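DUF115 domain-containing protein (Magnetospirillum magneticum AMB-1, PDB 5MU5) is a Maf-type glycosyltransferase that is involved in formation of the bacterial flagellum and probably attaches sugar to flagellin. Local coordinates at residues R96-I101 / A602-Y607; A558-D563 / L573-M578; D562-V565 / N569-M572; E577-D582 / T597-A602. One frame throughout, in Å; residues are numbered along the deposited sequence.

Contact 1 (R96-I101 / A602-Y607); sequences RFLYNI and AMCYDY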
loop_
_atom_site.group_PDB
_atom_site.type_symbol
_atom_site.label_atom_id
_atom_site.label_comp_id
_atom_site.label_asym_id
_atom_site.label_seq_id
_atom_site.Cartn_x
_atom_site.Cartn_y
_atom_site.Cartn_z
ATOM N N ARG A 96 -7.448 14.415 17.490
ATOM C CA ARG A 96 -7.941 15.693 17.993
ATOM C C ARG A 96 -9.134 16.189 17.161
ATOM O O ARG A 96 -10.133 16.666 17.682
ATOM C CB ARG A 96 -6.826 16.739 17.913
ATOM C CG ARG A 96 -7.121 18.026 18.647
ATOM C CD ARG A 96 -6.870 17.805 20.132
ATOM N NE ARG A 96 -7.709 18.633 20.979
ATOM C CZ ARG A 96 -7.706 18.591 22.308
ATOM N NH1 ARG A 96 -6.908 17.751 22.956
ATOM N NH2 ARG A 96 -8.515 19.387 22.994
ATOM N N PHE A 97 -8.997 16.098 15.852
ATOM C CA PHE A 97 -10.045 16.510 14.954
ATOM C C PHE A 97 -11.323 15.723 15.241
ATOM O O PHE A 97 -12.405 16.307 15.362
ATOM C CB PHE A 97 -9.610 16.306 13.491
ATOM C CG PHE A 97 -10.724 16.475 12.494
ATOM C CD1 PHE A 97 -11.229 17.732 12.199
ATOM C CD2 PHE A 97 -11.257 15.384 11.840
ATOM C CE1 PHE A 97 -12.249 17.894 11.271
ATOM C CE2 PHE A 97 -12.278 15.529 10.922
ATOM C CZ PHE A 97 -12.778 16.788 10.639
ATOM N N LEU A 98 -11.185 14.402 15.305
ATOM C CA LEU A 98 -12.331 13.521 15.470
ATOM C C LEU A 98 -12.965 13.779 16.811
ATOM O O LEU A 98 -14.177 13.920 16.924
ATOM C CB LEU A 98 -11.931 12.044 15.363
ATOM C CG LEU A 98 -13.062 11.028 15.605
ATOM C CD1 LEU A 98 -14.223 11.266 14.658
ATOM C CD2 LEU A 98 -12.565 9.603 15.441
ATOM N N TYR A 99 -12.136 13.865 17.835
ATOM C CA TYR A 99 -12.662 14.143 19.174
ATOM C C TYR A 99 -13.500 15.436 19.157
ATOM O O TYR A 99 -14.624 15.462 19.707
ATOM C CB TYR A 99 -11.520 14.226 20.202
ATOM C CG TYR A 99 -11.986 14.470 21.611
ATOM C CD1 TYR A 99 -12.148 15.764 22.092
ATOM C CD2 TYR A 99 -12.273 13.407 22.465
ATOM C CE1 TYR A 99 -12.586 15.992 23.376
ATOM C CE2 TYR A 99 -12.708 13.629 23.758
ATOM C CZ TYR A 99 -12.865 14.926 24.203
ATOM O OH TYR A 99 -13.295 15.177 25.484
ATOM N N ASN A 100 -12.993 16.485 18.494
ATOM C CA ASN A 100 -13.695 17.769 18.512
ATOM C C ASN A 100 -15.006 17.781 17.772
ATOM O O ASN A 100 -15.975 18.334 18.277
ATOM C CB ASN A 100 -12.832 18.916 17.999
ATOM C CG ASN A 100 -11.718 19.285 18.960
ATOM O OD1 ASN A 100 -11.567 18.699 20.023
ATOM N ND2 ASN A 100 -10.916 20.244 18.566
ATOM N N ILE A 101 -15.055 17.189 16.583
ATOM C CA ILE A 101 -16.304 17.198 15.857
ATOM C C ILE A 101 -17.374 16.436 16.628
ATOM O O ILE A 101 -18.516 16.856 16.671
ATOM C CB ILE A 101 -16.197 16.695 14.392
ATOM C CG1 ILE A 101 -15.897 15.188 14.312
ATOM C CG2 ILE A 101 -15.217 17.567 13.611
ATOM C CD1 ILE A 101 -15.891 14.652 12.898
ATOM N N ALA A 602 -10.818 13.092 6.556
ATOM C CA ALA A 602 -11.975 12.992 5.652
ATOM C C ALA A 602 -12.745 11.721 5.843
ATOM O O ALA A 602 -13.966 11.724 5.771
ATOM C CB ALA A 602 -11.559 13.119 4.203
ATOM N N MET A 603 -12.032 10.641 6.092
ATOM C CA MET A 603 -12.661 9.366 6.328
ATOM C C MET A 603 -13.523 9.424 7.582
ATOM O O MET A 603 -14.652 8.881 7.593
ATOM C CB MET A 603 -11.604 8.306 6.529
ATOM C CG MET A 603 -12.195 6.917 6.591
ATOM S SD MET A 603 -11.098 5.840 7.494
ATOM C CE MET A 603 -11.548 6.398 9.139
ATOM N N CYS A 604 -12.977 10.054 8.631
ATOM C CA CYS A 604 -13.668 10.241 9.917
ATOM C C CYS A 604 -14.928 11.077 9.768
ATOM O O CYS A 604 -16.009 10.626 10.122
ATOM C CB CYS A 604 -12.737 10.881 10.962
ATOM S SG CYS A 604 -11.386 9.762 11.461
ATOM N N TYR A 605 -14.827 12.274 9.203
ATOM C CA TYR A 605 -16.038 13.056 9.079
ATOM C C TYR A 605 -17.056 12.429 8.113
ATOM O O TYR A 605 -18.248 12.514 8.340
ATOM C CB TYR A 605 -15.760 14.528 8.782
ATOM C CG TYR A 605 -15.195 14.904 7.440
ATOM C CD1 TYR A 605 -15.963 14.834 6.269
ATOM C CD2 TYR A 605 -13.909 15.427 7.356
ATOM C CE1 TYR A 605 -15.432 15.225 5.050
ATOM C CE2 TYR A 605 -13.381 15.834 6.147
ATOM C CZ TYR A 605 -14.150 15.728 4.997
ATOM O OH TYR A 605 -13.645 16.112 3.779
ATOM N N ASP A 606 -16.587 11.758 7.075
ATOM C CA ASP A 606 -17.483 11.167 6.097
ATOM C C ASP A 606 -18.341 10.079 6.744
ATOM O O ASP A 606 -19.533 9.944 6.449
ATOM C CB ASP A 606 -16.698 10.594 4.920
ATOM C CG ASP A 606 -17.576 9.799 3.983
ATOM O OD1 ASP A 606 -18.353 10.411 3.197
ATOM O OD2 ASP A 606 -17.513 8.537 4.050
ATOM N N TYR A 607 -17.723 9.308 7.628
ATOM C CA TYR A 607 -18.413 8.264 8.333
ATOM C C TYR A 607 -19.528 8.869 9.191
ATOM O O TYR A 607 -20.677 8.418 9.148
ATOM C CB TYR A 607 -17.439 7.457 9.207
ATOM C CG TYR A 607 -18.123 6.349 9.971
ATOM C CD1 TYR A 607 -18.280 5.089 9.415
ATOM C CD2 TYR A 607 -18.646 6.580 11.231
ATOM C CE1 TYR A 607 -18.933 4.078 10.108
ATOM C CE2 TYR A 607 -19.292 5.586 11.934
ATOM C CZ TYR A 607 -19.431 4.330 11.373
ATOM O OH TYR A 607 -20.089 3.343 12.081
#
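Phe97 and Tyr605 bring two aromatic rings together between segments 96-101 and 602-607. The Phe97 ring brings its CZ to within 3.7 Å of Tyr605 CD2, with Phe97 CE2 close behind. Both carbons arrive at the rim of the Tyr605 ring, near its plane, while Tyr605 CD2 meets the Phe97 ring obliquely, so this is van der Waals packing and not a stack. The Tyr605 CG sits between its own backbone N and carbonyl carbon (chi1 69°), which turns the ring beside its helix and presents the CD2 edge to Phe97. One face of that ring lies over Ala602 CA, one turn earlier, offset toward the rim.

Aliphatic contacts continue the interface on one side of the rings. Ile101 CD1 reaches Tyr605 CB at 4.1 Å, and Ile101 CG2 lies over one face of the Phe97 ring, toward its rim. Beyond Ile101, Leu98 CD1 packs against Cys604 CB at 4.0 Å; a compact cysteine suits this spot, where the two backbones are nearest.

The helical segments run nearly parallel, 21° apart, with axes 10.0 Å from each other. Helix 92-107, part of the N-terminal family region, is thus laid against helix 589-609 of the helical bundle. Helix 618-646 adds Glu628 and Met632 beside Phe97, and helix 568-579 packs Leu571 and Leu575 against Tyr605.

Contact 2 (A558-D563 / L573-M578); sequences AQAMDD and LVLSEM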
loop_
_atom_site.group_PDB
_atom_site.type_symbol
_atom_site.label_atom_id
_atom_site.label_comp_id
_atom_site.label_asym_id
_atom_site.label_seq_id
_atom_site.Cartn_x
_atom_site.Cartn_y
_atom_site.Cartn_z
ATOM N N ALA A 558 -8.023 23.651 2.626
ATOM C CA ALA A 558 -8.893 24.421 3.497
ATOM C C ALA A 558 -9.942 25.089 2.635
ATOM O O ALA A 558 -11.147 25.035 2.930
ATOM C CB ALA A 558 -8.098 25.466 4.257
ATOM N N GLN A 559 -9.486 25.675 1.538
ATOM C CA GLN A 559 -10.372 26.371 0.608
ATOM C C GLN A 559 -11.396 25.421 -0.034
ATOM O O GLN A 559 -12.566 25.778 -0.220
ATOM C CB GLN A 559 -9.530 27.050 -0.480
ATOM C CG GLN A 559 -10.324 27.913 -1.452
ATOM C CD GLN A 559 -11.041 29.048 -0.748
ATOM O OE1 GLN A 559 -10.494 29.666 0.160
ATOM N NE2 GLN A 559 -12.270 29.323 -1.156
ATOM N N ALA A 560 -10.943 24.212 -0.365
ATOM C CA ALA A 560 -11.808 23.170 -0.925
ATOM C C ALA A 560 -12.938 22.840 0.031
ATOM O O ALA A 560 -14.078 22.741 -0.378
ATOM C CB ALA A 560 -11.001 21.917 -1.222
ATOM N N MET A 561 -12.616 22.674 1.308
ATOM C CA MET A 561 -13.635 22.439 2.339
ATOM C C MET A 561 -14.646 23.606 2.383
ATOM O O MET A 561 -15.853 23.371 2.438
ATOM C CB MET A 561 -12.955 22.206 3.707
ATOM C CG MET A 561 -13.877 22.207 4.912
ATOM S SD MET A 561 -15.130 20.907 4.819
ATOM C CE MET A 561 -14.106 19.494 5.242
ATOM N N ASP A 562 -14.170 24.853 2.332
ATOM C CA ASP A 562 -15.090 26.016 2.310
ATOM C C ASP A 562 -15.965 26.033 1.063
ATOM O O ASP A 562 -17.131 26.369 1.141
ATOM C CB ASP A 562 -14.356 27.370 2.386
ATOM C CG ASP A 562 -13.869 27.704 3.785
ATOM O OD1 ASP A 562 -14.289 27.037 4.754
ATOM O OD2 ASP A 562 -13.043 28.636 3.922
ATOM N N ASP A 563 -15.403 25.687 -0.084
ATOM C CA ASP A 563 -16.174 25.723 -1.316
ATOM C C ASP A 563 -17.150 24.559 -1.421
ATOM O O ASP A 563 -18.158 24.687 -2.089
ATOM C CB ASP A 563 -15.245 25.703 -2.541
ATOM C CG ASP A 563 -14.338 26.923 -2.620
ATOM O OD1 ASP A 563 -14.705 27.993 -2.087
ATOM O OD2 ASP A 563 -13.256 26.820 -3.231
ATOM N N LEU A 573 -13.830 14.383 -4.216
ATOM C CA LEU A 573 -13.192 14.420 -5.535
ATOM C C LEU A 573 -12.163 15.526 -5.589
ATOM O O LEU A 573 -11.073 15.331 -6.104
ATOM C CB LEU A 573 -14.209 14.630 -6.665
ATOM C CG LEU A 573 -15.063 13.410 -7.000
ATOM C CD1 LEU A 573 -16.297 13.785 -7.818
ATOM C CD2 LEU A 573 -14.232 12.365 -7.720
ATOM N N VAL A 574 -12.498 16.680 -5.036
ATOM C CA VAL A 574 -11.568 17.806 -5.064
ATOM C C VAL A 574 -10.330 17.544 -4.201
ATOM O O VAL A 574 -9.222 17.830 -4.626
ATOM C CB VAL A 574 -12.254 19.116 -4.653
ATOM C CG1 VAL A 574 -11.247 20.253 -4.544
ATOM C CG2 VAL A 574 -13.311 19.483 -5.682
ATOM N N LEU A 575 -10.512 16.994 -3.006
ATOM C CA LEU A 575 -9.366 16.700 -2.135
ATOM C C LEU A 575 -8.488 15.603 -2.716
ATOM O O LEU A 575 -7.257 15.674 -2.645
ATOM C CB LEU A 575 -9.814 16.273 -0.732
ATOM C CG LEU A 575 -10.433 17.349 0.151
ATOM C CD1 LEU A 575 -10.958 16.708 1.435
ATOM C CD2 LEU A 575 -9.421 18.451 0.454
ATOM N N SER A 576 -9.110 14.569 -3.270
ATOM C CA SER A 576 -8.333 13.484 -3.869
ATOM C C SER A 576 -7.435 14.013 -4.972
ATOM O O SER A 576 -6.223 13.736 -4.965
ATOM C CB SER A 576 -9.226 12.384 -4.417
ATOM O OG SER A 576 -9.773 11.643 -3.339
ATOM N N GLU A 577 -8.017 14.789 -5.893
ATOM C CA GLU A 577 -7.246 15.387 -6.990
ATOM C C GLU A 577 -6.024 16.167 -6.490
ATOM O O GLU A 577 -4.955 16.067 -7.073
ATOM C CB GLU A 577 -8.117 16.288 -7.864
ATOM C CG GLU A 577 -7.332 17.056 -8.921
ATOM C CD GLU A 577 -8.225 17.873 -9.837
ATOM O OE1 GLU A 577 -9.401 18.127 -9.476
ATOM O OE2 GLU A 577 -7.752 18.273 -10.923
ATOM N N MET A 578 -6.185 16.920 -5.409
ATOM C CA MET A 578 -5.074 17.657 -4.823
ATOM C C MET A 578 -4.054 16.797 -4.093
ATOM O O MET A 578 -2.894 17.154 -4.036
ATOM C CB MET A 578 -5.595 18.648 -3.799
ATOM C CG MET A 578 -6.325 19.805 -4.405
ATOM S SD MET A 578 -7.053 20.811 -3.106
ATOM C CE MET A 578 -7.940 21.990 -4.131
#
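Val574 CG1 lies anti to the backbone N (chi1 174°), and this branch of the valine is the one that meets Ala560, CB to CG1, at 3.7 Å. Leu575 follows another course: its CG is anti to the carbonyl carbon, chi2 of 174° extends CD1 onward, and the other branch, CD2, is turned to Ala560 CB at 4.2 Å. Met578, one turn beyond Val574, is extended through both later torsions, and its terminal CE arrives at the same alanine methyl, also at 4.2 Å from Ala560 CB. A single methyl of segment 558-563 is therefore touched by three side chains of segment 573-578.

The size of the residues explains the arrangement. Alanine puts only one carbon between the helices, and the longer residues opposite supply the reach: a branched valine where the backbones are closest, 6.8 Å between Ala560 CA and Val574 CA, and a leucine and a flexible methionine farther along. The segments are antiparallel, at 164°, as expected for successive helices of a bundle joined by a short turn.

Around this point, Met561 packs on Phe629 of helix 618-646. On the outer surface Gln559 NE2 makes weak hydrogen bonds to both carboxylate oxygens of Asp563, one turn on, within a single helix.

All the touching atoms are saturated carbons, so the pairing depends on shape and on exclusion of water, with no directional bond between the segments to fix their register.

Contact 3 (D562-V565 / N569-M572); sequences DDHV and NRLM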
loop_
_atom_site.group_PDB
_atom_site.type_symbol
_atom_site.label_atom_id
_atom_site.label_comp_id
_atom_site.label_asym_id
_atom_site.label_seq_id
_atom_site.Cartn_x
_atom_site.Cartn_y
_atom_site.Cartn_z
ATOM N N ASP A 562 -14.170 24.853 2.332
ATOM C CA ASP A 562 -15.090 26.016 2.310
ATOM C C ASP A 562 -15.965 26.033 1.063
ATOM O O ASP A 562 -17.131 26.369 1.141
ATOM C CB ASP A 562 -14.356 27.370 2.386
ATOM C CG ASP A 562 -13.869 27.704 3.785
ATOM O OD1 ASP A 562 -14.289 27.037 4.754
ATOM O OD2 ASP A 562 -13.043 28.636 3.922
ATOM N N ASP A 563 -15.403 25.687 -0.084
ATOM C CA ASP A 563 -16.174 25.723 -1.316
ATOM C C ASP A 563 -17.150 24.559 -1.421
ATOM O O ASP A 563 -18.158 24.687 -2.089
ATOM C CB ASP A 563 -15.245 25.703 -2.541
ATOM C CG ASP A 563 -14.338 26.923 -2.620
ATOM O OD1 ASP A 563 -14.705 27.993 -2.087
ATOM O OD2 ASP A 563 -13.256 26.820 -3.231
ATOM N N HIS A 564 -16.873 23.429 -0.778
ATOM C CA HIS A 564 -17.706 22.250 -1.011
ATOM C C HIS A 564 -18.340 21.600 0.208
ATOM O O HIS A 564 -18.951 20.527 0.090
ATOM C CB HIS A 564 -16.924 21.242 -1.836
ATOM C CG HIS A 564 -16.465 21.804 -3.139
ATOM N ND1 HIS A 564 -17.343 22.119 -4.151
ATOM C CD2 HIS A 564 -15.239 22.180 -3.573
ATOM C CE1 HIS A 564 -16.676 22.627 -5.172
ATOM N NE2 HIS A 564 -15.399 22.682 -4.844
ATOM N N VAL A 565 -18.216 22.264 1.359
ATOM C CA VAL A 565 -18.895 21.841 2.577
ATOM C C VAL A 565 -20.343 21.511 2.233
ATOM O O VAL A 565 -21.025 22.297 1.565
ATOM C CB VAL A 565 -18.847 22.932 3.689
ATOM C CG1 VAL A 565 -19.360 24.282 3.183
ATOM C CG2 VAL A 565 -19.628 22.480 4.920
ATOM N N ASN A 569 -19.431 14.068 -2.017
ATOM C CA ASN A 569 -18.727 13.481 -3.117
ATOM C C ASN A 569 -17.852 14.489 -3.863
ATOM O O ASN A 569 -16.692 14.196 -4.177
ATOM C CB ASN A 569 -19.716 12.786 -4.030
ATOM C CG ASN A 569 -20.348 11.562 -3.380
ATOM O OD1 ASN A 569 -19.968 11.141 -2.273
ATOM N ND2 ASN A 569 -21.327 10.976 -4.070
ATOM N N ARG A 570 -18.387 15.680 -4.124
ATOM C CA ARG A 570 -17.625 16.714 -4.813
ATOM C C ARG A 570 -16.405 17.125 -3.975
ATOM O O ARG A 570 -15.309 17.234 -4.492
ATOM C CB ARG A 570 -18.514 17.912 -5.161
ATOM C CG ARG A 570 -17.815 19.021 -5.953
ATOM C CD ARG A 570 -17.169 18.540 -7.260
ATOM N NE ARG A 570 -18.073 17.758 -8.131
ATOM C CZ ARG A 570 -17.713 17.175 -9.284
ATOM N NH1 ARG A 570 -16.457 17.269 -9.741
ATOM N NH2 ARG A 570 -18.613 16.486 -9.988
ATOM N N LEU A 571 -16.609 17.313 -2.680
ATOM C CA LEU A 571 -15.537 17.653 -1.760
ATOM C C LEU A 571 -14.447 16.618 -1.776
ATOM O O LEU A 571 -13.268 16.980 -1.798
ATOM C CB LEU A 571 -16.071 17.774 -0.331
ATOM C CG LEU A 571 -15.026 18.030 0.744
ATOM C CD1 LEU A 571 -14.174 19.234 0.376
ATOM C CD2 LEU A 571 -15.731 18.239 2.070
ATOM N N MET A 572 -14.831 15.339 -1.753
ATOM C CA MET A 572 -13.837 14.234 -1.803
ATOM C C MET A 572 -13.108 14.178 -3.115
ATOM O O MET A 572 -11.909 13.944 -3.135
ATOM C CB MET A 572 -14.465 12.858 -1.583
ATOM C CG MET A 572 -14.588 12.418 -0.149
ATOM S SD MET A 572 -13.088 12.472 0.855
ATOM C CE MET A 572 -11.776 11.948 -0.259
#
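His564 and Leu571 form the close part of this contact, at the turn between two antiparallel helices. The His564 CB lies 3.8 Å from Leu571 CA and 3.9 Å from Leu571 CB, so the histidine's first carbon rests directly on the backbone and root of the leucine. Leu571 CD1 also comes to 4.1 Å from His564 CB. With their CA atoms 5.1 Å apart, this is the nearest backbone approach between 562-565 and 569-572. Leucine suits the inner side, where it is buried and its branches continue into the bundle.

The outer side is exposed, and there a single arginine carbon does the touching. Arg570 CG, anti to the backbone N (chi1 -177°), approaches His564 ND1 at 3.6 Å, meeting the imidazole obliquely. Further bends at chi2 and chi3 fold the arginine chain, which runs on past the ring, the two side chains lying alongside each other and pointing the same way. Their flat groups do not stack: the ring and guanidinium planes are 53° apart, and His564 ND1 stands 5.9 Å from Arg570 NE. Arginine is apt here because its CG methylene packs on the ring while its charged end belongs to the exposed surface. Asp563 CB lies over one face of the imidazole, toward its rim. The aspartate and arginine charges would push the ring's ionisation in opposite directions, which leaves it open.

Val565 is the first residue to leave helical geometry, and helix 568-579 begins only a few residues later, making a tight helical hairpin with helix 546-564. Trp622 of helix 618-646 packs on both Val565 and Leu571.

Contact 4 (E577-D582 / T597-A602); sequences EMLLRD and TLMMAA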
loop_
_atom_site.group_PDB
_atom_site.type_symbol
_atom_site.label_atom_id
_atom_site.label_comp_id
_atom_site.label_asym_id
_atom_site.label_seq_id
_atom_site.Cartn_x
_atom_site.Cartn_y
_atom_site.Cartn_z
ATOM N N GLU A 577 -8.017 14.789 -5.893
ATOM C CA GLU A 577 -7.246 15.387 -6.990
ATOM C C GLU A 577 -6.024 16.167 -6.490
ATOM O O GLU A 577 -4.955 16.067 -7.073
ATOM C CB GLU A 577 -8.117 16.288 -7.864
ATOM C CG GLU A 577 -7.332 17.056 -8.921
ATOM C CD GLU A 577 -8.225 17.873 -9.837
ATOM O OE1 GLU A 577 -9.401 18.127 -9.476
ATOM O OE2 GLU A 577 -7.752 18.273 -10.923
ATOM N N MET A 578 -6.185 16.920 -5.409
ATOM C CA MET A 578 -5.074 17.657 -4.823
ATOM C C MET A 578 -4.054 16.797 -4.093
ATOM O O MET A 578 -2.894 17.154 -4.036
ATOM C CB MET A 578 -5.595 18.648 -3.799
ATOM C CG MET A 578 -6.325 19.805 -4.405
ATOM S SD MET A 578 -7.053 20.811 -3.106
ATOM C CE MET A 578 -7.940 21.990 -4.131
ATOM N N LEU A 579 -4.479 15.692 -3.497
ATOM C CA LEU A 579 -3.593 14.934 -2.613
ATOM C C LEU A 579 -3.028 13.631 -3.154
ATOM O O LEU A 579 -1.889 13.274 -2.817
ATOM C CB LEU A 579 -4.311 14.650 -1.302
ATOM C CG LEU A 579 -4.727 15.890 -0.533
ATOM C CD1 LEU A 579 -5.554 15.436 0.648
ATOM C CD2 LEU A 579 -3.541 16.714 -0.076
ATOM N N LEU A 580 -3.821 12.924 -3.960
ATOM C CA LEU A 580 -3.464 11.595 -4.484
ATOM C C LEU A 580 -2.996 11.729 -5.928
ATOM O O LEU A 580 -2.005 12.413 -6.162
ATOM C CB LEU A 580 -4.655 10.643 -4.339
ATOM C CG LEU A 580 -5.272 10.631 -2.941
ATOM C CD1 LEU A 580 -6.503 9.746 -2.893
ATOM C CD2 LEU A 580 -4.279 10.203 -1.866
ATOM N N ARG A 581 -3.678 11.095 -6.890
ATOM C CA ARG A 581 -3.312 11.185 -8.318
ATOM C C ARG A 581 -1.852 10.754 -8.522
ATOM O O ARG A 581 -1.071 11.437 -9.185
ATOM C CB ARG A 581 -3.546 12.618 -8.833
ATOM C CG ARG A 581 -3.318 12.832 -10.327
ATOM C CD ARG A 581 -3.559 14.288 -10.710
ATOM N NE ARG A 581 -2.592 15.208 -10.105
ATOM C CZ ARG A 581 -1.357 15.440 -10.553
ATOM N NH1 ARG A 581 -0.876 14.810 -11.619
ATOM N NH2 ARG A 581 -0.585 16.308 -9.911
ATOM N N ASP A 582 -1.496 9.614 -7.934
ATOM C CA ASP A 582 -0.110 9.113 -7.962
ATOM C C ASP A 582 0.368 8.724 -9.376
ATOM O O ASP A 582 1.546 8.887 -9.702
ATOM C CB ASP A 582 0.035 7.912 -7.007
ATOM C CG ASP A 582 1.492 7.611 -6.638
ATOM O OD1 ASP A 582 1.746 7.252 -5.481
ATOM O OD2 ASP A 582 2.399 7.728 -7.485
ATOM N N THR A 597 -2.742 12.387 6.741
ATOM C CA THR A 597 -3.448 13.031 7.805
ATOM C C THR A 597 -4.786 13.580 7.313
ATOM O O THR A 597 -5.838 13.223 7.871
ATOM C CB THR A 597 -2.542 14.066 8.449
ATOM O OG1 THR A 597 -1.417 13.368 9.021
ATOM C CG2 THR A 597 -3.279 14.851 9.535
ATOM N N LEU A 598 -4.768 14.378 6.244
ATOM C CA LEU A 598 -6.019 14.936 5.696
ATOM C C LEU A 598 -7.047 13.884 5.213
ATOM O O LEU A 598 -8.257 14.049 5.427
ATOM C CB LEU A 598 -5.732 15.927 4.572
ATOM C CG LEU A 598 -4.872 17.141 4.943
ATOM C CD1 LEU A 598 -4.727 18.047 3.739
ATOM C CD2 LEU A 598 -5.438 17.913 6.122
ATOM N N MET A 599 -6.578 12.809 4.580
ATOM C CA MET A 599 -7.478 11.761 4.095
ATOM C C MET A 599 -8.098 10.959 5.228
ATOM O O MET A 599 -9.229 10.504 5.121
ATOM C CB MET A 599 -6.786 10.807 3.114
ATOM C CG MET A 599 -6.564 11.369 1.710
ATOM S SD MET A 599 -8.076 11.769 0.795
ATOM C CE MET A 599 -8.345 13.470 1.263
ATOM N N MET A 600 -7.367 10.781 6.308
ATOM C CA MET A 600 -7.925 10.118 7.447
ATOM C C MET A 600 -8.955 10.993 8.134
ATOM O O MET A 600 -9.972 10.470 8.622
ATOM C CB MET A 600 -6.832 9.739 8.418
ATOM C CG MET A 600 -5.987 8.649 7.822
ATOM S SD MET A 600 -7.017 7.243 7.364
ATOM C CE MET A 600 -7.322 6.616 9.032
ATOM N N ALA A 601 -8.696 12.305 8.187
ATOM C CA ALA A 601 -9.685 13.223 8.717
ATOM C C ALA A 601 -10.961 13.142 7.875
ATOM O O ALA A 601 -12.047 13.068 8.413
ATOM C CB ALA A 601 -9.144 14.631 8.759
ATOM N N ALA A 602 -10.818 13.092 6.556
ATOM C CA ALA A 602 -11.975 12.992 5.652
ATOM C C ALA A 602 -12.745 11.721 5.843
ATOM O O ALA A 602 -13.966 11.724 5.771
ATOM C CB ALA A 602 -11.559 13.119 4.203
#
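Leu579 overlaps the end of Met599, its CD1 lying 3.5 Å from Met599 CE, a carbon pair closer than usual van der Waals contact. The two side chains meet at a slant. Met599 starts with CG anti to the carbonyl carbon (chi1 -76°) and then bends at both chi2 and chi3, which curls the terminal methyl back onto the leucine. The same Leu579 CD1 also packs on Leu598, 4.0 Å from Leu598 CB, and here the side chains cross at about a right angle. One leucine branch is thus placed between two consecutive residues of helix 589-609. A flexible, unbranched methionine suits such a buried place because it can curl to fit the surface offered by its neighbour.

The pairing belongs to the helical bundle family region, where helix 568-579 ends and the chain turns toward helix 589-609. Leu579 is the last residue of its helix, and Leu580 leaves helical geometry. Although the backbones are well separated, 8.4 Å between Leu579 CA and Met599 CA, the long side chains bridge the gap.

Leu580 gives a more distant contact, its CD2 standing 4.4 Å from Met599 CG; it also rests on Pro204. Helix 546-564 closes in on both leucines, with Cys557 touching Leu579 and Leu598, and Leu553 packing on Leu579. Met632 and Met636 of helix 618-646 add further apolar cover to Leu598.

In the fold
From the N terminus, helix 92-107 is the first element used, and contact 1 closes the longest loop, with 500 residues between its segments, by bringing it onto helix 589-609. The other three contacts nest inside that loop. Contacts 2 and 3 both join helices 546-564 and 568-579: contact 3, at the turn, is nested within contact 2, farther down the hairpin. Contact 4 then begins where contact 2 ends and leads to helix 589-609, in series with contact 3. Met599 of contact 4 touches Leu575 of contact 2, and Tyr605 connects contact 1 with the bundle's own contacts, while Phe97 and its neighbours bring the N-terminal helix onto the bundle.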